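Long-range contacts in histidinol-phosphate aminotransferase (Clostridium acetobutylicum, PDB 3FTB), which probably acts as a pyridoxal 5'-phosphate-dependent aminotransferase, the kind that transfers an amino group in histidine biosynthesis: residues A[99-104]-A[120-125]; A[151-156]-A[185-190]. All coordinates share one frame; numbering follows the deposited sequence.

Contact 1: residues A[99-104]-A[120-125]; sequences EKILII and VSVVFS
Residues Lys100 to Ile104 pair in parallel with Ser121 to Ser125, and the two strand axes diverge by 30°. Ile101 bonds to Ser121 O and Val123 N, and Ile103 bonds to Val123 O and Ser125 N. The shortest rung, Ile101 N to Ser121 O, is 2.7 Å. The ladder starts at Glu99 O, which Ser121 grips twice. Its OG donates over 2.9 Å, nearly along the C=O axis, while its N comes from above the carbonyl plane. A chi1 of -50° sets OG beside that N, within reach of the same oxygen.

Lys100, Leu102 and Ile104 share a face with Ser121, Val123 and Ser125. The extended Lys100 chain crosses the neighbouring strand. Its CG is 3.5 Å from Ser121 CB, and its CE sits tightly on Val123 CG2 at 3.3 Å. Leu102 CD1 meets Val123 CG1 at 3.7 Å. Helix 135-141 packs on this face, and its Asp137 bonds Ser125 OG. On the other face, which packs on helix 110-117, Ile103 CD1 meets Val122 CG2 at 3.8 Å. Val122 CG1 lies over one face of the Phe124 ring, toward the rim, and Ile103 O lies at the ring's edge.

The unit is a beta-alpha-beta crossover through helix 110-117. Main-chain bonds fix the register, and aliphatic groups on both faces seat the outermost strand of the seven-stranded sheet.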
ATOM      1  N   GLU A  99     -12.106  16.603  12.808  1.00 39.97           N
ATOM      2  CA  GLU A  99     -13.342  17.119  12.221  1.00 45.92           C
ATOM      3  C   GLU A  99     -13.214  18.585  11.764  1.00 43.71           C
ATOM      4  O   GLU A  99     -14.174  19.176  11.267  1.00 49.35           O
ATOM      5  CB  GLU A  99     -14.547  16.904  13.168  1.00 57.59           C
ATOM      6  CG  GLU A  99     -14.392  17.509  14.578  1.00 73.09           C
ATOM      7  CD  GLU A  99     -15.582  17.225  15.507  1.00 77.92           C
ATOM      8  OE1 GLU A  99     -15.607  17.741  16.656  1.00 63.99           O
ATOM      9  OE2 GLU A  99     -16.491  16.477  15.084  1.00 86.16           O
ATOM     10  N   LYS A 100     -12.019  19.154  11.918  1.00 39.48           N
ATOM     11  CA  LYS A 100     -11.740  20.513  11.460  1.00 38.01           C
ATOM     12  C   LYS A 100     -10.245  20.832  11.478  1.00 41.95           C
ATOM     13  O   LYS A 100      -9.560  20.586  12.471  1.00 44.10           O
ATOM     14  CB  LYS A 100     -12.489  21.522  12.311  1.00 31.40           C
ATOM     15  CG  LYS A 100     -12.456  22.929  11.771  1.00 38.73           C
ATOM     16  CD  LYS A 100     -13.371  23.789  12.611  1.00 39.16           C
ATOM     17  CE  LYS A 100     -13.590  25.148  12.008  1.00 45.67           C
ATOM     18  NZ  LYS A 100     -14.547  25.906  12.859  1.00 40.06           N
ATOM     19  N   ILE A 101      -9.742  21.389  10.380  1.00 36.30           N
ATOM     20  CA  ILE A 101      -8.316  21.670  10.277  1.00 32.56           C
ATOM     21  C   ILE A 101      -8.029  23.067   9.719  1.00 34.78           C
ATOM     22  O   ILE A 101      -8.763  23.580   8.880  1.00 39.72           O
ATOM     23  CB  ILE A 101      -7.603  20.615   9.397  1.00 23.81           C
ATOM     24  CG1 ILE A 101      -6.110  20.558   9.727  1.00 25.44           C
ATOM     25  CG2 ILE A 101      -7.828  20.927   7.929  1.00 31.01           C
ATOM     26  CD1 ILE A 101      -5.375  19.307   9.185  1.00 13.79           C
ATOM     27  N   LEU A 102      -6.961  23.682  10.206  1.00 36.90           N
ATOM     28  CA  LEU A 102      -6.417  24.895   9.603  1.00 35.20           C
ATOM     29  C   LEU A 102      -5.364  24.496   8.572  1.00 37.19           C
ATOM     30  O   LEU A 102      -4.345  23.895   8.924  1.00 31.88           O
ATOM     31  CB  LEU A 102      -5.765  25.774  10.678  1.00 20.05           C
ATOM     32  CG  LEU A 102      -5.171  27.125  10.277  1.00 17.63           C
ATOM     33  CD1 LEU A 102      -6.279  28.114  10.158  1.00 25.97           C
ATOM     34  CD2 LEU A 102      -4.176  27.566  11.344  1.00 20.65           C
ATOM     35  N   ILE A 103      -5.610  24.818   7.304  1.00 34.98           N
ATOM     36  CA  ILE A 103      -4.625  24.550   6.267  1.00 24.48           C
ATOM     37  C   ILE A 103      -3.934  25.848   5.884  1.00 30.16           C
ATOM     38  O   ILE A 103      -4.584  26.816   5.492  1.00 33.56           O
ATOM     39  CB  ILE A 103      -5.235  23.877   5.017  1.00 26.36           C
ATOM     40  CG1 ILE A 103      -6.151  22.722   5.421  1.00 33.50           C
ATOM     41  CG2 ILE A 103      -4.124  23.361   4.109  1.00 20.19           C
ATOM     42  CD1 ILE A 103      -6.784  21.995   4.258  1.00 33.12           C
ATOM     43  N   ILE A 104      -2.615  25.877   6.060  1.00 31.99           N
ATOM     44  CA  ILE A 104      -1.819  27.011   5.642  1.00 28.53           C
ATOM     45  C   ILE A 104      -1.650  26.890   4.141  1.00 27.65           C
ATOM     46  O   ILE A 104      -1.276  25.829   3.632  1.00 23.71           O
ATOM     47  CB  ILE A 104      -0.440  27.047   6.328  1.00 30.48           C
ATOM     48  CG1 ILE A 104      -0.561  27.655   7.724  1.00 32.90           C
ATOM     49  CG2 ILE A 104       0.535  27.891   5.506  1.00 30.84           C
ATOM     50  CD1 ILE A 104      -1.717  27.126   8.531  1.00 35.14           C
ATOM     51  N   VAL A 120     -13.666  16.547   6.776  1.00 42.24           N
ATOM     52  CA  VAL A 120     -13.058  17.466   7.736  1.00 34.86           C
ATOM     53  C   VAL A 120     -13.372  18.906   7.358  1.00 35.24           C
ATOM     54  O   VAL A 120     -13.298  19.279   6.192  1.00 36.34           O
ATOM     55  CB  VAL A 120     -11.532  17.287   7.788  1.00 30.81           C
ATOM     56  CG1 VAL A 120     -10.926  18.160   8.863  1.00 27.19           C
ATOM     57  CG2 VAL A 120     -11.166  15.817   8.023  1.00 26.19           C
ATOM     58  N   SER A 121     -13.723  19.721   8.349  1.00 46.60           N
ATOM     59  CA  SER A 121     -13.953  21.146   8.124  1.00 41.75           C
ATOM     60  C   SER A 121     -12.631  21.865   7.857  1.00 36.57           C
ATOM     61  O   SER A 121     -11.616  21.578   8.498  1.00 44.93           O
ATOM     62  CB  SER A 121     -14.658  21.774   9.327  1.00 44.73           C
ATOM     63  OG  SER A 121     -15.795  21.020   9.691  1.00 49.68           O
ATOM     64  N   VAL A 122     -12.644  22.796   6.910  1.00 32.43           N
ATOM     65  CA  VAL A 122     -11.424  23.479   6.506  1.00 31.34           C
ATOM     66  C   VAL A 122     -11.472  24.968   6.806  1.00 32.87           C
ATOM     67  O   VAL A 122     -12.440  25.660   6.473  1.00 38.05           O
ATOM     68  CB  VAL A 122     -11.128  23.268   5.006  1.00 33.13           C
ATOM     69  CG1 VAL A 122     -10.145  24.310   4.497  1.00 28.84           C
ATOM     70  CG2 VAL A 122     -10.589  21.872   4.778  1.00 32.87           C
ATOM     71  N   VAL A 123     -10.406  25.444   7.436  1.00 32.67           N
ATOM     72  CA  VAL A 123     -10.198  26.857   7.720  1.00 35.19           C
ATOM     73  C   VAL A 123      -8.825  27.218   7.159  1.00 37.79           C
ATOM     74  O   VAL A 123      -7.852  26.510   7.413  1.00 47.75           O
ATOM     75  CB  VAL A 123     -10.214  27.109   9.236  1.00 35.88           C
ATOM     76  CG1 VAL A 123      -9.943  28.569   9.548  1.00 31.57           C
ATOM     77  CG2 VAL A 123     -11.542  26.653   9.832  1.00 34.72           C
ATOM     78  N   PHE A 124      -8.732  28.299   6.390  1.00 33.55           N
ATOM     79  CA  PHE A 124      -7.462  28.654   5.743  1.00 34.97           C
ATOM     80  C   PHE A 124      -6.649  29.727   6.484  1.00 34.95           C
ATOM     81  O   PHE A 124      -7.205  30.648   7.105  1.00 32.12           O
ATOM     82  CB  PHE A 124      -7.672  29.067   4.271  1.00 33.30           C
ATOM     83  CG  PHE A 124      -8.006  27.914   3.340  1.00 34.91           C
ATOM     84  CD1 PHE A 124      -7.068  26.924   3.062  1.00 33.45           C
ATOM     85  CD2 PHE A 124      -9.249  27.832   2.729  1.00 42.06           C
ATOM     86  CE1 PHE A 124      -7.370  25.869   2.210  1.00 26.41           C
ATOM     87  CE2 PHE A 124      -9.561  26.774   1.867  1.00 37.50           C
ATOM     88  CZ  PHE A 124      -8.626  25.798   1.606  1.00 29.05           C
ATOM     89  N   SER A 125      -5.325  29.584   6.434  1.00 21.91           N
ATOM     90  CA  SER A 125      -4.421  30.660   6.819  1.00 21.41           C
ATOM     91  C   SER A 125      -3.465  30.931   5.656  1.00 26.00           C
ATOM     92  O   SER A 125      -2.742  30.028   5.197  1.00 19.42           O
ATOM     93  CB  SER A 125      -3.642  30.327   8.096  1.00 20.69           C
ATOM     94  OG  SER A 125      -2.803  31.413   8.473  1.00 25.76           O
TER

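Contact 2: residues A[151-156]-A[185-190]; sequences GNPNNP and AFIEFT. With PO4 (phosphate ion), chain F.
Ile187 turns its CD1 back onto Asn152: CG1 is anti to the backbone N (chi1 -156°), and a chi2 of 76° folds the chain end over. CD1 then lies 3.1 Å from Asn152 O. It is also 3.3 Å from Asn152 ND2, and the two side chains cross at a slant. The amide is fixed by partners beyond the contact. Its ND2 donates to Ser195 O, and its OD1 accepts from Ile161 N.

A cis peptide bond links Asn152 to Pro153. The CD and CG atoms of Pro153 pack against Phe186 CB, with CD at 3.6 Å. CD also rests on Ile187 N. The Pro153 and Phe186 side chains cross at about a right angle. The Phe186 ring approaches Asn155 CB obliquely and stacks edge-to-face with Phe299. One water joins the backbones. It donates to Pro153 O over 2.6 Å and accepts a long, weak bond from Phe186 N. Within 185-190, Thr190 OG1 donates to Ile187 O at 3.0 Å.

Asn155 ND2 reaches O3 of a phosphate ion at 2.7 Å, but the bond is bent (124°) and weak. Arg338 and Arg324 also bind this ion, which probably came from the crystallisation liquor.

Asn155 and Pro156 begin an Asn-Pro-x-Gly sequence. In related aminotransferases the asparagine of this motif contacts the substrate carboxylate. The phosphate held by two arginines is consistent with an anion-binding pocket here. No direct hydrogen bond joins the two loops. They meet through van der Waals contacts, some against polar atoms, and a water bound more weakly at Phe186 than at Pro153.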
ATOM      1  N   GLY A 151       3.460  22.755   5.834  1.00 31.72           N
ATOM      2  CA  GLY A 151       4.631  22.160   5.214  1.00 36.17           C
ATOM      3  C   GLY A 151       5.938  22.761   5.700  1.00 39.49           C
ATOM      4  O   GLY A 151       6.040  23.962   5.937  1.00 47.55           O
ATOM      5  N   ASN A 152       6.944  21.911   5.851  1.00 40.38           N
ATOM      6  CA  ASN A 152       8.264  22.354   6.255  1.00 18.84           C
ATOM      7  C   ASN A 152       9.338  21.558   5.526  1.00 24.03           C
ATOM      8  O   ASN A 152       9.740  20.500   6.011  1.00 17.52           O
ATOM      9  CB  ASN A 152       8.462  22.119   7.749  1.00 20.15           C
ATOM     10  CG  ASN A 152       9.753  22.742   8.264  1.00 24.95           C
ATOM     11  OD1 ASN A 152      10.237  23.730   7.704  1.00 28.78           O
ATOM     12  ND2 ASN A 152      10.309  22.182   9.332  1.00 24.29           N
ATOM     13  N   PRO A 153       9.827  22.074   4.378  1.00 24.55           N
ATOM     14  CA  PRO A 153       9.421  23.346   3.771  1.00 27.04           C
ATOM     15  C   PRO A 153       8.141  23.214   2.948  1.00 22.91           C
ATOM     16  O   PRO A 153       7.792  22.127   2.516  1.00 27.54           O
ATOM     17  CB  PRO A 153      10.604  23.703   2.843  1.00 23.27           C
ATOM     18  CG  PRO A 153      11.491  22.516   2.820  1.00 13.65           C
ATOM     19  CD  PRO A 153      10.868  21.405   3.583  1.00 23.64           C
ATOM     20  N   ASN A 154       7.452  24.323   2.731  1.00 23.12           N
ATOM     21  CA  ASN A 154       6.187  24.287   2.000  1.00 39.42           C
ATOM     22  C   ASN A 154       6.273  24.347   0.468  1.00 35.49           C
ATOM     23  O   ASN A 154       6.921  25.219  -0.101  1.00 45.79           O
ATOM     24  CB  ASN A 154       5.257  25.390   2.497  1.00 43.12           C
ATOM     25  CG  ASN A 154       3.820  25.172   2.069  1.00 37.09           C
ATOM     26  OD1 ASN A 154       3.232  24.121   2.326  1.00 35.14           O
ATOM     27  ND2 ASN A 154       3.240  26.179   1.432  1.00 45.16           N
ATOM     28  N   ASN A 155       5.604  23.394  -0.174  1.00 24.62           N
ATOM     29  CA  ASN A 155       5.350  23.390  -1.604  1.00 26.57           C
ATOM     30  C   ASN A 155       4.135  24.297  -1.883  1.00 34.51           C
ATOM     31  O   ASN A 155       3.057  24.057  -1.342  1.00 38.65           O
ATOM     32  CB  ASN A 155       5.063  21.940  -2.007  1.00 23.74           C
ATOM     33  CG  ASN A 155       4.412  21.813  -3.389  1.00 37.24           C
ATOM     34  OD1 ASN A 155       4.410  22.747  -4.184  1.00 36.57           O
ATOM     35  ND2 ASN A 155       3.867  20.633  -3.672  1.00 36.84           N
ATOM     36  N   PRO A 156       4.270  25.317  -2.757  1.00 30.64           N
ATOM     37  CA  PRO A 156       5.253  25.635  -3.805  1.00 25.20           C
ATOM     38  C   PRO A 156       6.361  26.638  -3.471  1.00 30.93           C
ATOM     39  O   PRO A 156       7.259  26.793  -4.295  1.00 26.42           O
ATOM     40  CB  PRO A 156       4.383  26.291  -4.886  1.00 34.83           C
ATOM     41  CG  PRO A 156       3.083  26.763  -4.141  1.00 28.06           C
ATOM     42  CD  PRO A 156       3.209  26.340  -2.702  1.00 23.71           C
ATOM     43  N   ALA A 185       8.496  16.194   4.030  1.00 36.25           N
ATOM     44  CA  ALA A 185       8.944  15.254   3.009  1.00 34.75           C
ATOM     45  C   ALA A 185      10.142  15.790   2.244  1.00 32.91           C
ATOM     46  O   ALA A 185      10.876  15.026   1.611  1.00 30.86           O
ATOM     47  CB  ALA A 185       7.809  14.938   2.053  1.00 43.28           C
ATOM     48  N   PHE A 186      10.333  17.106   2.314  1.00 32.34           N
ATOM     49  CA  PHE A 186      11.405  17.776   1.593  1.00 38.98           C
ATOM     50  C   PHE A 186      12.524  18.185   2.540  1.00 41.37           C
ATOM     51  O   PHE A 186      13.631  18.489   2.089  1.00 41.86           O
ATOM     52  CB  PHE A 186      10.887  19.029   0.879  1.00 29.91           C
ATOM     53  CG  PHE A 186      10.102  18.746  -0.375  1.00 31.52           C
ATOM     54  CD1 PHE A 186      10.720  18.202  -1.491  1.00 25.13           C
ATOM     55  CD2 PHE A 186       8.748  19.058  -0.448  1.00 32.41           C
ATOM     56  CE1 PHE A 186      10.005  17.959  -2.660  1.00 27.13           C
ATOM     57  CE2 PHE A 186       8.024  18.822  -1.610  1.00 28.41           C
ATOM     58  CZ  PHE A 186       8.656  18.272  -2.720  1.00 29.41           C
ATOM     59  N   ILE A 187      12.229  18.187   3.840  1.00 31.37           N
ATOM     60  CA  ILE A 187      13.138  18.726   4.845  1.00 30.03           C
ATOM     61  C   ILE A 187      14.571  18.227   4.663  1.00 33.53           C
ATOM     62  O   ILE A 187      15.506  18.784   5.232  1.00 39.85           O
ATOM     63  CB  ILE A 187      12.689  18.363   6.269  1.00 31.68           C
ATOM     64  CG1 ILE A 187      13.236  19.365   7.293  1.00 29.86           C
ATOM     65  CG2 ILE A 187      13.165  16.970   6.612  1.00 25.98           C
ATOM     66  CD1 ILE A 187      12.519  20.709   7.319  1.00 33.11           C
ATOM     67  N   GLU A 188      14.738  17.185   3.861  1.00 27.38           N
ATOM     68  CA  GLU A 188      16.041  16.568   3.668  1.00 36.04           C
ATOM     69  C   GLU A 188      17.001  17.528   2.989  1.00 35.09           C
ATOM     70  O   GLU A 188      18.215  17.525   3.246  1.00 29.60           O
ATOM     71  CB  GLU A 188      15.879  15.355   2.775  1.00 55.24           C
ATOM     72  CG  GLU A 188      14.517  14.726   2.824  1.00 63.48           C
ATOM     73  CD  GLU A 188      14.399  13.767   3.963  1.00 63.50           C
ATOM     74  OE1 GLU A 188      13.275  13.305   4.188  1.00 65.51           O
ATOM     75  OE2 GLU A 188      15.423  13.484   4.621  1.00 60.13           O
ATOM     76  N   PHE A 189      16.428  18.362   2.128  1.00 29.19           N
ATOM     77  CA  PHE A 189      17.191  19.143   1.172  1.00 29.65           C
ATOM     78  C   PHE A 189      17.800  20.387   1.807  1.00 33.42           C
ATOM     79  O   PHE A 189      18.446  21.176   1.123  1.00 41.91           O
ATOM     80  CB  PHE A 189      16.307  19.529  -0.019  1.00 34.76           C
ATOM     81  CG  PHE A 189      15.894  18.365  -0.891  1.00 26.72           C
ATOM     82  CD1 PHE A 189      16.700  17.948  -1.949  1.00 18.84           C
ATOM     83  CD2 PHE A 189      14.679  17.721  -0.685  1.00 32.90           C
ATOM     84  CE1 PHE A 189      16.309  16.884  -2.757  1.00 21.96           C
ATOM     85  CE2 PHE A 189      14.288  16.659  -1.494  1.00 32.93           C
ATOM     86  CZ  PHE A 189      15.103  16.252  -2.534  1.00 23.84           C
ATOM     87  N   THR A 190      17.589  20.549   3.109  1.00 34.11           N
ATOM     88  CA  THR A 190      18.175  21.639   3.890  1.00 38.14           C
ATOM     89  C   THR A 190      19.489  21.214   4.562  1.00 54.11           C
ATOM     90  O   THR A 190      20.458  21.975   4.596  1.00 61.51           O
ATOM     91  CB  THR A 190      17.203  22.097   4.997  1.00 33.38           C
ATOM     92  OG1 THR A 190      17.221  21.152   6.076  1.00 32.21           O
ATOM     93  CG2 THR A 190      15.786  22.187   4.460  1.00 30.61           C
TER
HETATM   94  P   PO4 F 363       2.892  18.780  -6.740  1.00 90.39           P
HETATM   95  O1  PO4 F 363       2.614  17.318  -6.467  1.00 92.90           O
HETATM   96  O2  PO4 F 363       1.692  19.609  -6.346  1.00 85.54           O
HETATM   97  O3  PO4 F 363       4.093  19.213  -5.933  1.00 88.77           O
HETATM   98  O4  PO4 F 363       3.184  18.967  -8.213  1.00 93.71           O
HETATM   99  O   HOH W   1       7.959  19.513   2.788  1.00 30.38           O

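Along the chain contact 1 is complete before contact 2 begins, and both belong to the same aminotransferase class I and II region. Their centres are 20 Å apart, and their nearest atoms about 5 Å. They share the seven-stranded mixed sheet. Contact 1 pairs strands 100-105 and 121-126 at one edge of it. Strand 147-151 lies next to 100-105, and strand 179-183 follows. Contact 2 joins the loops that leave these two inner strands, near the centre of the chain. Asn154 ND2 also bonds Pro106 O, just past strand 100-105. Contact 1 thus builds the sheet's edge, while contact 2 shapes loops beside a probable active-site pocket.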